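Local coordinates for protein CMP-sialic acid transporter 1 (Zea mays, PDB 6I1R) that binds CMP in its outward-facing state and probably carries CMP-sialic acid from the cytoplasm into the Golgi, at residues A176-E181 with S257-K262; K108-G113 with L134-T139; Q197-G202 with T246-S251; T140-K145 with A269-M274. The protein carries 5 engineered substitutions. All coordinates share one frame; numbering follows the deposited sequence.

Contact 1 of 4, residues A176-E181 with S257-K262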
loop_
_atom_site.group_PDB
_atom_site.type_symbol
_atom_site.label_atom_id
_atom_site.label_comp_id
_atom_site.label_asym_id
_atom_site.label_seq_id
_atom_site.Cartn_x
_atom_site.Cartn_y
_atom_site.Cartn_z
ATOM N N ALA B 176 17.048 -8.860 18.799
ATOM C CA ALA B 176 17.592 -9.379 17.540
ATOM C C ALA B 176 18.983 -8.786 17.289
ATOM O O ALA B 176 19.957 -9.522 17.100
ATOM C CB ALA B 176 16.654 -9.063 16.400
ATOM N N GLY B 177 19.056 -7.459 17.292
ATOM C CA GLY B 177 20.308 -6.748 17.067
ATOM C C GLY B 177 21.360 -7.098 18.106
ATOM O O GLY B 177 22.512 -7.361 17.764
ATOM N N VAL B 178 20.966 -7.107 19.377
ATOM C CA VAL B 178 21.917 -7.373 20.462
ATOM C C VAL B 178 22.403 -8.825 20.361
ATOM O O VAL B 178 23.585 -9.084 20.588
ATOM C CB VAL B 178 21.325 -7.043 21.849
ATOM C CG1 VAL B 178 21.793 -8.003 22.936
ATOM C CG2 VAL B 178 21.629 -5.606 22.250
ATOM N N TYR B 179 21.521 -9.761 20.015
ATOM C CA TYR B 179 21.952 -11.152 19.914
ATOM C C TYR B 179 22.912 -11.323 18.731
ATOM O O TYR B 179 23.855 -12.106 18.815
ATOM C CB TYR B 179 20.775 -12.122 19.785
ATOM C CG TYR B 179 21.181 -13.556 20.016
ATOM C CD1 TYR B 179 21.401 -14.028 21.299
ATOM C CD2 TYR B 179 21.398 -14.426 18.959
ATOM C CE1 TYR B 179 21.795 -15.336 21.532
ATOM C CE2 TYR B 179 21.795 -15.736 19.173
ATOM C CZ TYR B 179 21.993 -16.193 20.464
ATOM O OH TYR B 179 22.383 -17.481 20.693
ATOM N N THR B 180 22.672 -10.596 17.641
ATOM C CA THR B 180 23.557 -10.645 16.477
ATOM C C THR B 180 24.974 -10.237 16.901
ATOM O O THR B 180 25.934 -10.961 16.636
ATOM C CB THR B 180 23.014 -9.779 15.332
ATOM O OG1 THR B 180 21.715 -10.267 14.992
ATOM C CG2 THR B 180 23.897 -9.792 14.103
ATOM N N GLU B 181 25.090 -9.094 17.576
ATOM C CA GLU B 181 26.383 -8.608 18.075
ATOM C C GLU B 181 27.062 -9.707 18.900
ATOM O O GLU B 181 28.260 -9.959 18.744
ATOM C CB GLU B 181 26.205 -7.344 18.919
ATOM C CG GLU B 181 27.508 -6.813 19.494
ATOM C CD GLU B 181 27.493 -5.348 19.896
ATOM O OE1 GLU B 181 26.416 -4.723 19.826
ATOM O OE2 GLU B 181 28.560 -4.836 20.285
ATOM N N SER B 257 32.112 -3.070 15.904
ATOM C CA SER B 257 31.583 -1.914 16.623
ATOM C C SER B 257 30.530 -2.378 17.636
ATOM O O SER B 257 30.738 -3.384 18.300
ATOM C CB SER B 257 31.048 -0.889 15.661
ATOM O OG SER B 257 30.834 0.347 16.324
ATOM N N ASP B 258 29.424 -1.645 17.769
ATOM C CA ASP B 258 28.368 -2.025 18.702
ATOM C C ASP B 258 27.016 -1.497 18.209
ATOM O O ASP B 258 26.955 -0.647 17.321
ATOM C CB ASP B 258 28.667 -1.518 20.116
ATOM C CG ASP B 258 29.013 -0.042 20.185
ATOM O OD1 ASP B 258 28.264 0.764 19.599
ATOM O OD2 ASP B 258 30.029 0.289 20.832
ATOM N N ASN B 259 25.954 -2.002 18.838
ATOM C CA ASN B 259 24.562 -1.669 18.506
ATOM C C ASN B 259 24.282 -0.175 18.697
ATOM O O ASN B 259 23.429 0.384 18.007
ATOM C CB ASN B 259 23.564 -2.457 19.362
ATOM C CG ASN B 259 22.880 -3.567 18.597
ATOM O OD1 ASN B 259 22.011 -3.311 17.767
ATOM N ND2 ASN B 259 23.257 -4.803 18.881
ATOM N N ILE B 260 24.965 0.462 19.641
ATOM C CA ILE B 260 24.656 1.851 19.955
ATOM C C ILE B 260 25.143 2.743 18.803
ATOM O O ILE B 260 24.471 3.715 18.459
ATOM C CB ILE B 260 25.225 2.255 21.330
ATOM C CG1 ILE B 260 24.575 1.434 22.448
ATOM C CG2 ILE B 260 25.065 3.751 21.561
ATOM C CD1 ILE B 260 25.288 1.505 23.774
ATOM N N VAL B 261 26.271 2.399 18.184
ATOM C CA VAL B 261 26.716 3.110 16.978
ATOM C C VAL B 261 25.689 2.880 15.860
ATOM O O VAL B 261 25.386 3.800 15.097
ATOM C CB VAL B 261 28.135 2.688 16.545
ATOM C CG1 VAL B 261 28.484 3.202 15.154
ATOM C CG2 VAL B 261 29.187 3.135 17.547
ATOM N N LYS B 262 25.159 1.662 15.761
ATOM C CA LYS B 262 24.116 1.365 14.779
ATOM C C LYS B 262 22.945 2.334 14.986
ATOM O O LYS B 262 22.609 3.088 14.078
ATOM C CB LYS B 262 23.658 -0.094 14.886
ATOM C CG LYS B 262 22.484 -0.491 13.994
ATOM C CD LYS B 262 21.919 -1.854 14.359
ATOM C CE LYS B 262 20.471 -2.110 13.983
ATOM N NZ LYS B 262 19.654 -0.883 13.822
#
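With CG swung trans to the backbone nitrogen (chi1 179°) and the rest of the chain extended, Glu-181 delivers its carboxylate to the start of helix 259-279, where Asn-259, at chi1 -106°, sends its amide back toward helix 160-186. The two side chains run past each other in opposite directions. Glu-181 OE1 takes two donors: the backbone N of Asn-259 at 2.9 Å, met on the syn side but out of the carboxylate plane, and Asn-259 ND2 at 3.3 Å, met on the anti lone pair. The same ND2 donates to Gly-177 O at 2.9 Å, nearly straight at 161°; Gly-177 O takes Glu-181 N of its own helix and Asn-259 ND2 on opposite faces. The Val-178 and Asn-259 side chains cross at about a right angle, Val-178 CG2 3.8 Å from Asn-259 ND2. The other carboxylate oxygen, OE2, lies beside Asp-258 CA and CB, and Lys-185 offers it a long, weak ion pair. Replacing Glu-181 with an alanine would probably leave Asn-259 N without its acceptor and the Asn-259 amide held by Gly-177 O alone within this contact. Asp-258 OD1 accepts from Val-261 N at 2.9 Å, the classic side-chain N-cap; a neighbouring helix thus supplies a second acceptor to the first turn of helix 259-279, inside a buried polar junction of the transmembrane bundle.

Contact 2 of 4, residues K108-G113 with L134-T139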
loop_
_atom_site.group_PDB
_atom_site.type_symbol
_atom_site.label_atom_id
_atom_site.label_comp_id
_atom_site.label_asym_id
_atom_site.label_seq_id
_atom_site.Cartn_x
_atom_site.Cartn_y
_atom_site.Cartn_z
ATOM N N LYS B 108 13.030 1.350 20.620
ATOM C CA LYS B 108 14.121 0.400 20.351
ATOM C C LYS B 108 15.459 0.989 20.811
ATOM O O LYS B 108 16.380 0.246 21.139
ATOM C CB LYS B 108 14.196 0.022 18.869
ATOM C CG LYS B 108 14.203 1.188 17.897
ATOM C CD LYS B 108 14.474 0.771 16.487
ATOM C CE LYS B 108 15.378 1.756 15.790
ATOM N NZ LYS B 108 15.597 1.403 14.368
ATOM N N ILE B 109 15.563 2.316 20.817
ATOM C CA ILE B 109 16.787 2.998 21.238
ATOM C C ILE B 109 17.050 2.702 22.722
ATOM O O ILE B 109 18.193 2.438 23.102
ATOM C CB ILE B 109 16.703 4.511 20.942
ATOM C CG1 ILE B 109 16.653 4.789 19.437
ATOM C CG2 ILE B 109 17.848 5.264 21.608
ATOM C CD1 ILE B 109 16.105 6.151 19.074
ATOM N N VAL B 110 16.007 2.733 23.551
ATOM C CA VAL B 110 16.175 2.497 24.995
ATOM C C VAL B 110 16.241 0.986 25.267
ATOM O O VAL B 110 16.971 0.561 26.163
ATOM C CB VAL B 110 15.084 3.188 25.842
ATOM C CG1 VAL B 110 15.095 4.696 25.643
ATOM C CG2 VAL B 110 13.688 2.635 25.595
ATOM N N THR B 111 15.500 0.181 24.504
ATOM C CA THR B 111 15.526 -1.274 24.690
ATOM C C THR B 111 16.881 -1.839 24.238
ATOM O O THR B 111 17.376 -2.772 24.871
ATOM C CB THR B 111 14.364 -1.976 23.976
ATOM O OG1 THR B 111 14.306 -1.503 22.633
ATOM C CG2 THR B 111 13.031 -1.751 24.656
ATOM N N THR B 112 17.485 -1.306 23.169
ATOM C CA THR B 112 18.854 -1.730 22.827
ATOM C C THR B 112 19.785 -1.296 23.963
ATOM O O THR B 112 20.602 -2.083 24.428
ATOM C CB THR B 112 19.362 -1.193 21.480
ATOM O OG1 THR B 112 19.377 0.235 21.503
ATOM C CG2 THR B 112 18.553 -1.681 20.298
ATOM N N GLY B 113 19.625 -0.054 24.413
ATOM C CA GLY B 113 20.369 0.454 25.558
ATOM C C GLY B 113 20.393 -0.542 26.705
ATOM O O GLY B 113 21.461 -0.944 27.154
ATOM N N LEU B 134 18.175 10.745 25.517
ATOM C CA LEU B 134 18.025 11.972 24.731
ATOM C C LEU B 134 17.821 11.636 23.252
ATOM O O LEU B 134 17.032 12.301 22.585
ATOM C CB LEU B 134 19.250 12.874 24.901
ATOM C CG LEU B 134 19.120 13.977 25.949
ATOM C CD1 LEU B 134 20.421 14.748 26.049
ATOM C CD2 LEU B 134 17.967 14.918 25.629
ATOM N N LEU B 135 18.525 10.623 22.749
ATOM C CA LEU B 135 18.401 10.236 21.341
ATOM C C LEU B 135 16.960 9.801 21.052
ATOM O O LEU B 135 16.354 10.259 20.083
ATOM C CB LEU B 135 19.388 9.108 21.024
ATOM C CG LEU B 135 19.472 8.707 19.551
ATOM C CD1 LEU B 135 20.084 9.822 18.715
ATOM C CD2 LEU B 135 20.263 7.420 19.382
ATOM N N ALA B 136 16.430 8.920 21.896
ATOM C CA ALA B 136 15.061 8.425 21.750
ATOM C C ALA B 136 14.068 9.588 21.845
ATOM O O ALA B 136 13.118 9.659 21.067
ATOM C CB ALA B 136 14.779 7.377 22.799
ATOM N N VAL B 137 14.298 10.488 22.797
ATOM C CA VAL B 137 13.415 11.636 23.005
ATOM C C VAL B 137 13.531 12.586 21.803
ATOM O O VAL B 137 12.526 13.133 21.355
ATOM C CB VAL B 137 13.730 12.355 24.332
ATOM C CG1 VAL B 137 12.990 13.679 24.448
ATOM C CG2 VAL B 137 13.434 11.479 25.539
ATOM N N GLY B 138 14.744 12.770 21.286
ATOM C CA GLY B 138 15.001 13.722 20.198
ATOM C C GLY B 138 14.383 13.290 18.879
ATOM O O GLY B 138 13.921 14.127 18.098
ATOM N N THR B 139 14.392 11.982 18.625
ATOM C CA THR B 139 13.831 11.417 17.398
ATOM C C THR B 139 12.300 11.472 17.465
ATOM O O THR B 139 11.641 11.864 16.502
ATOM C CB THR B 139 14.342 9.989 17.176
ATOM O OG1 THR B 139 14.031 9.220 18.338
ATOM C CG2 THR B 139 15.830 9.936 16.908
#
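Ile-109 and Ala-136 meet with no ring, amide or carboxylate between them; instead of faces and edges there are aliphatic branches and one hydroxyl. Ala-136 CB is the hub, with Ile-109 CG2 at 3.9 Å and Val-110 CG1 also at 3.9 Å. Ile-109 holds CG1 anti to the carbonyl carbon (chi1 -66°), which sends CD1 forward over the opposite backbone, 3.7 Å from Ala-136 CA. That methyl goes on to meet Thr-139 OG1 tip to tip at 3.8 Å. On the other branch, Ile-109 CG2 touches Leu-135 CD2 at 3.9 Å, the two side chains crossing at about a right angle. Helices 108-118 and 126-143 follow each other in the chain and form an antiparallel hairpin, their segment axes 9.0 Å apart at 169°; the small Ala-136 suits the approach of Ile-109. Ile-109 and Leu-135 both also reach Ser-267 of helix 259-279, which packs beside the pair. Thr-139 OG1 touches the isoleucine methyl while lying near carbonyl oxygens of its own helix, with a weak bond to Asn-106. Cohesion here therefore comes from van der Waals fit and apolar burial, without directional bonds between the two segments.

Contact 3 of 4, residues Q197-G202 with T246-S251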
loop_
_atom_site.group_PDB
_atom_site.type_symbol
_atom_site.label_atom_id
_atom_site.label_comp_id
_atom_site.label_asym_id
_atom_site.label_seq_id
_atom_site.Cartn_x
_atom_site.Cartn_y
_atom_site.Cartn_z
ATOM N N GLN B 197 26.427 -17.780 7.364
ATOM C CA GLN B 197 25.558 -18.594 8.223
ATOM C C GLN B 197 24.306 -17.792 8.595
ATOM O O GLN B 197 23.181 -18.295 8.513
ATOM C CB GLN B 197 26.272 -19.007 9.511
ATOM C CG GLN B 197 27.550 -19.802 9.302
ATOM C CD GLN B 197 28.421 -19.724 10.530
ATOM O OE1 GLN B 197 28.224 -20.453 11.501
ATOM N NE2 GLN B 197 29.380 -18.813 10.505
ATOM N N LEU B 198 24.527 -16.551 9.017
ATOM C CA LEU B 198 23.453 -15.658 9.449
ATOM C C LEU B 198 22.411 -15.518 8.333
ATOM O O LEU B 198 21.223 -15.739 8.559
ATOM C CB LEU B 198 24.062 -14.299 9.813
ATOM C CG LEU B 198 23.084 -13.238 10.318
ATOM C CD1 LEU B 198 22.416 -13.680 11.613
ATOM C CD2 LEU B 198 23.790 -11.905 10.512
ATOM N N TYR B 199 22.875 -15.170 7.135
ATOM C CA TYR B 199 21.991 -14.822 6.019
ATOM C C TYR B 199 21.446 -16.078 5.326
ATOM O O TYR B 199 20.505 -15.973 4.541
ATOM C CB TYR B 199 22.721 -13.918 5.020
ATOM C CG TYR B 199 23.189 -12.600 5.586
ATOM C CD1 TYR B 199 22.403 -11.877 6.471
ATOM C CD2 TYR B 199 24.415 -12.060 5.225
ATOM C CE1 TYR B 199 22.826 -10.665 6.993
ATOM C CE2 TYR B 199 24.852 -10.848 5.735
ATOM C CZ TYR B 199 24.053 -10.147 6.621
ATOM O OH TYR B 199 24.469 -8.951 7.128
ATOM N N THR B 200 22.022 -17.248 5.594
ATOM C CA THR B 200 21.445 -18.501 5.096
ATOM C C THR B 200 20.112 -18.746 5.813
ATOM O O THR B 200 19.082 -18.959 5.170
ATOM C CB THR B 200 22.426 -19.672 5.252
ATOM O OG1 THR B 200 23.443 -19.506 4.265
ATOM C CG2 THR B 200 21.780 -21.029 5.081
ATOM N N PHE B 201 20.139 -18.687 7.141
ATOM C CA PHE B 201 18.941 -18.911 7.948
ATOM C C PHE B 201 17.893 -17.833 7.641
ATOM O O PHE B 201 16.695 -18.120 7.618
ATOM C CB PHE B 201 19.298 -18.959 9.435
ATOM C CG PHE B 201 19.997 -20.226 9.861
ATOM C CD1 PHE B 201 19.360 -21.453 9.759
ATOM C CD2 PHE B 201 21.289 -20.194 10.365
ATOM C CE1 PHE B 201 20.000 -22.621 10.148
ATOM C CE2 PHE B 201 21.925 -21.363 10.757
ATOM C CZ PHE B 201 21.280 -22.574 10.649
ATOM N N GLY B 202 18.344 -16.604 7.396
ATOM C CA GLY B 202 17.450 -15.517 6.997
ATOM C C GLY B 202 16.744 -15.813 5.683
ATOM O O GLY B 202 15.534 -15.610 5.569
ATOM N N THR B 246 23.215 -1.742 3.206
ATOM C CA THR B 246 23.140 -1.266 4.591
ATOM C C THR B 246 23.220 -2.460 5.551
ATOM O O THR B 246 23.871 -2.374 6.590
ATOM C CB THR B 246 21.885 -0.413 4.824
ATOM O OG1 THR B 246 20.737 -1.161 4.422
ATOM C CG2 THR B 246 21.922 0.903 4.076
ATOM N N GLY B 247 22.590 -3.573 5.180
ATOM C CA GLY B 247 22.587 -4.785 5.997
ATOM C C GLY B 247 23.976 -5.381 6.181
ATOM O O GLY B 247 24.251 -5.986 7.219
ATOM N N LEU B 248 24.848 -5.236 5.184
ATOM C CA LEU B 248 26.237 -5.710 5.305
ATOM C C LEU B 248 27.009 -4.790 6.260
ATOM O O LEU B 248 27.865 -5.252 7.023
ATOM C CB LEU B 248 26.905 -5.744 3.925
ATOM C CG LEU B 248 26.401 -6.819 2.961
ATOM C CD1 LEU B 248 27.059 -6.667 1.598
ATOM C CD2 LEU B 248 26.644 -8.216 3.516
ATOM N N LEU B 249 26.702 -3.498 6.209
ATOM C CA LEU B 249 27.343 -2.520 7.085
ATOM C C LEU B 249 26.910 -2.776 8.532
ATOM O O LEU B 249 27.726 -2.680 9.449
ATOM C CB LEU B 249 26.971 -1.102 6.639
ATOM C CG LEU B 249 27.385 -0.718 5.219
ATOM C CD1 LEU B 249 26.846 0.655 4.855
ATOM C CD2 LEU B 249 28.898 -0.754 5.054
ATOM N N VAL B 250 25.638 -3.116 8.728
ATOM C CA VAL B 250 25.133 -3.425 10.066
ATOM C C VAL B 250 25.951 -4.592 10.635
ATOM O O VAL B 250 26.361 -4.547 11.794
ATOM C CB VAL B 250 23.622 -3.732 10.058
ATOM C CG1 VAL B 250 23.152 -4.328 11.378
ATOM C CG2 VAL B 250 22.801 -2.498 9.714
ATOM N N SER B 251 26.208 -5.608 9.812
ATOM C CA SER B 251 26.975 -6.777 10.249
ATOM C C SER B 251 28.403 -6.351 10.609
ATOM O O SER B 251 28.920 -6.728 11.662
ATOM C CB SER B 251 26.969 -7.866 9.204
ATOM O OG SER B 251 27.116 -9.146 9.805
#
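Tyr-199 reaches Gly-247 and Ser-251 with its phenol end: OH stands 3.0 Å from Gly-247 O and 3.4 Å from Ser-251 CB. The phenol oxygen thus lies against one turn of helix 234-256, near the Gly-247 carbonyl and the Ser-251 side chain. At a ring carbon, Tyr-199 CE2 meets Leu-248 CD2 at 3.9 Å, an apolar contact in which the two side chains cross obliquely. Leu-198 adds a looser touch, its CD2 4.4 Å from Ser-251 OG. Tyr-199 keeps CG anti to the carbonyl carbon (chi1 -61°), which, with CB already directed at helix 234-256, carries the ring across to it.

Such length is needed because the segment axes come no closer than 12.8 Å, at 133° between their directions: two transmembrane helices of the drug/metabolite transporter fold held apart, with an aromatic side chain spanning the interval rather than backbones in close packing. The site lies next to the nucleotide pocket: the Tyr-199 side chain is about 6 Å from the bound CMP at the nearest atoms, and the ligand touches Gly-202, about one turn further along.

In the second shell, Tyr-199 packs against Glu-42 and Lys-45 of helix 37-59, both pocket residues, and Leu-248 rests on Ser-49 of the same helix. Ser-251 OG is hydrogen-bonded to Asn-195 OD1, close to the start of helix 191-216, a second, polar link between the two helices.

Contact 4 of 4, residues T140-K145 with A269-M274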
loop_
_atom_site.group_PDB
_atom_site.type_symbol
_atom_site.label_atom_id
_atom_site.label_comp_id
_atom_site.label_asym_id
_atom_site.label_seq_id
_atom_site.Cartn_x
_atom_site.Cartn_y
_atom_site.Cartn_z
ATOM N N THR B 140 11.756 11.074 18.611
ATOM C CA THR B 140 10.323 11.188 18.887
ATOM C C THR B 140 9.863 12.633 18.658
ATOM O O THR B 140 8.841 12.860 18.011
ATOM C CB THR B 140 10.004 10.721 20.313
ATOM O OG1 THR B 140 10.462 9.375 20.443
ATOM C CG2 THR B 140 8.531 10.793 20.654
ATOM N N THR B 141 10.634 13.590 19.178
ATOM C CA THR B 141 10.304 15.020 19.095
ATOM C C THR B 141 10.101 15.437 17.632
ATOM O O THR B 141 9.151 16.151 17.321
ATOM C CB THR B 141 11.381 15.874 19.779
ATOM O OG1 THR B 141 11.284 15.650 21.186
ATOM C CG2 THR B 141 11.253 17.355 19.496
ATOM N N SER B 142 10.989 14.991 16.747
ATOM C CA SER B 142 10.922 15.351 15.328
ATOM C C SER B 142 9.687 14.730 14.662
ATOM O O SER B 142 9.157 15.285 13.700
ATOM C CB SER B 142 12.186 14.948 14.613
ATOM O OG SER B 142 12.383 13.544 14.687
ATOM N N GLN B 143 9.233 13.587 15.170
ATOM C CA GLN B 143 8.122 12.863 14.556
ATOM C C GLN B 143 6.775 13.415 15.044
ATOM O O GLN B 143 5.786 13.311 14.320
ATOM C CB GLN B 143 8.237 11.367 14.856
ATOM C CG GLN B 143 9.455 10.715 14.216
ATOM C CD GLN B 143 9.341 9.211 14.173
ATOM O OE1 GLN B 143 9.847 8.506 15.042
ATOM N NE2 GLN B 143 8.659 8.707 13.156
ATOM N N VAL B 144 6.732 13.999 16.245
ATOM C CA VAL B 144 5.464 14.387 16.898
ATOM C C VAL B 144 4.585 15.169 15.910
ATOM O O VAL B 144 5.070 16.020 15.156
ATOM C CB VAL B 144 5.710 15.184 18.197
ATOM C CG1 VAL B 144 4.494 15.997 18.623
ATOM C CG2 VAL B 144 6.158 14.279 19.334
ATOM N N LYS B 145 3.285 14.873 15.951
ATOM C CA LYS B 145 2.311 15.427 15.011
ATOM C C LYS B 145 2.090 16.914 15.313
ATOM O O LYS B 145 1.627 17.278 16.396
ATOM C CB LYS B 145 0.991 14.654 15.096
ATOM N N ALA B 269 19.912 9.009 10.261
ATOM C CA ALA B 269 19.381 8.795 8.913
ATOM C C ALA B 269 17.950 9.338 8.829
ATOM O O ALA B 269 17.586 10.016 7.865
ATOM C CB ALA B 269 19.430 7.326 8.567
ATOM N N MET B 270 17.159 9.035 9.855
ATOM C CA MET B 270 15.756 9.437 9.928
ATOM C C MET B 270 15.644 10.968 9.936
ATOM O O MET B 270 14.692 11.521 9.387
ATOM C CB MET B 270 15.101 8.875 11.192
ATOM C CG MET B 270 13.588 8.966 11.191
ATOM S SD MET B 270 12.930 9.349 12.833
ATOM C CE MET B 270 13.360 11.083 12.958
ATOM N N LEU B 271 16.601 11.646 10.568
ATOM C CA LEU B 271 16.620 13.112 10.577
ATOM C C LEU B 271 17.010 13.628 9.186
ATOM O O LEU B 271 16.394 14.564 8.680
ATOM C CB LEU B 271 17.601 13.617 11.642
ATOM C CG LEU B 271 17.149 13.462 13.094
ATOM C CD1 LEU B 271 18.254 13.895 14.045
ATOM C CD2 LEU B 271 15.876 14.252 13.365
ATOM N N LEU B 272 18.026 13.014 8.579
ATOM C CA LEU B 272 18.504 13.431 7.258
ATOM C C LEU B 272 17.375 13.287 6.229
ATOM O O LEU B 272 17.193 14.164 5.383
ATOM C CB LEU B 272 19.722 12.585 6.868
ATOM C CG LEU B 272 20.370 12.927 5.526
ATOM C CD1 LEU B 272 20.869 14.364 5.507
ATOM C CD2 LEU B 272 21.510 11.968 5.217
ATOM N N THR B 273 16.626 12.187 6.313
ATOM C CA THR B 273 15.505 11.921 5.400
ATOM C C THR B 273 14.507 13.086 5.435
ATOM O O THR B 273 14.053 13.549 4.388
ATOM C CB THR B 273 14.810 10.596 5.742
ATOM O OG1 THR B 273 15.690 9.526 5.395
ATOM C CG2 THR B 273 13.492 10.408 5.023
ATOM N N MET B 274 14.168 13.539 6.640
ATOM C CA MET B 274 13.221 14.643 6.820
ATOM C C MET B 274 13.805 15.941 6.247
ATOM O O MET B 274 13.079 16.725 5.634
ATOM C CB MET B 274 12.887 14.847 8.302
ATOM C CG MET B 274 11.822 13.899 8.817
ATOM S SD MET B 274 11.854 13.740 10.620
ATOM C CE MET B 274 10.124 13.421 10.959
#
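This is a methionine-rich, mostly van der Waals contact in which the last helical turn of 126-143 leans on helix 259-279 just before the chain leaves helical geometry at Val-144. Ser-142 sits among three side chains: Met-270 CE lies 3.2 Å from its OG, Leu-271 CD2 3.8 Å from the same oxygen, and Met-274 CE 3.5 Å from Ser-142 O. Met-270 is bent at chi2 and chi3, which curls its methyl back to the serine, whereas Met-274 runs out extended. The serine hydroxyl is bonded to Thr-139 O of its own helix, and the methyl groups of Met-270 and Leu-271 pack around the same hydroxyl oxygen. Both helices belong to the all-helical bundle of the drug/metabolite transporter fold, and helix 287-304 packs beside them through Leu-271 and Met-274. Gln-143 crosses Met-270 at a slant, with CD 3.8 Å from Met-270 SD. Its OE1 accepts from Asn-106 ND2, which fixes the amide beside the sulfur. With a leucine in place of Gln-143, Asn-106 ND2 would probably lose this acceptor and Met-270 SD the amide that flanks it. Gln-143 also touches Gln-102 and Ile-103 of helix 98-104.

From the N terminus, contact 2 comes first and closes a short loop of 20 residues, pairing helices 108-118 and 126-143 as a hairpin. Immediately after it, residues 140-145 open contact 4, the widest loop, which closes at 269-274. Within that loop, contact 1 runs from 176-181 to 257-262, and within contact 1 lies contact 3, from 197-202 to 246-251; contacts 4, 1 and 3 nest in that order, contact 2 precedes them in series, and none cross. Helix 126-143 serves contacts 2 and 4, helix 259-279 contacts 1 and 4. Contact 1 touches both contacts 2 and 3 by packing, so it bridges these two, which lie on opposite sides of the chain's centre.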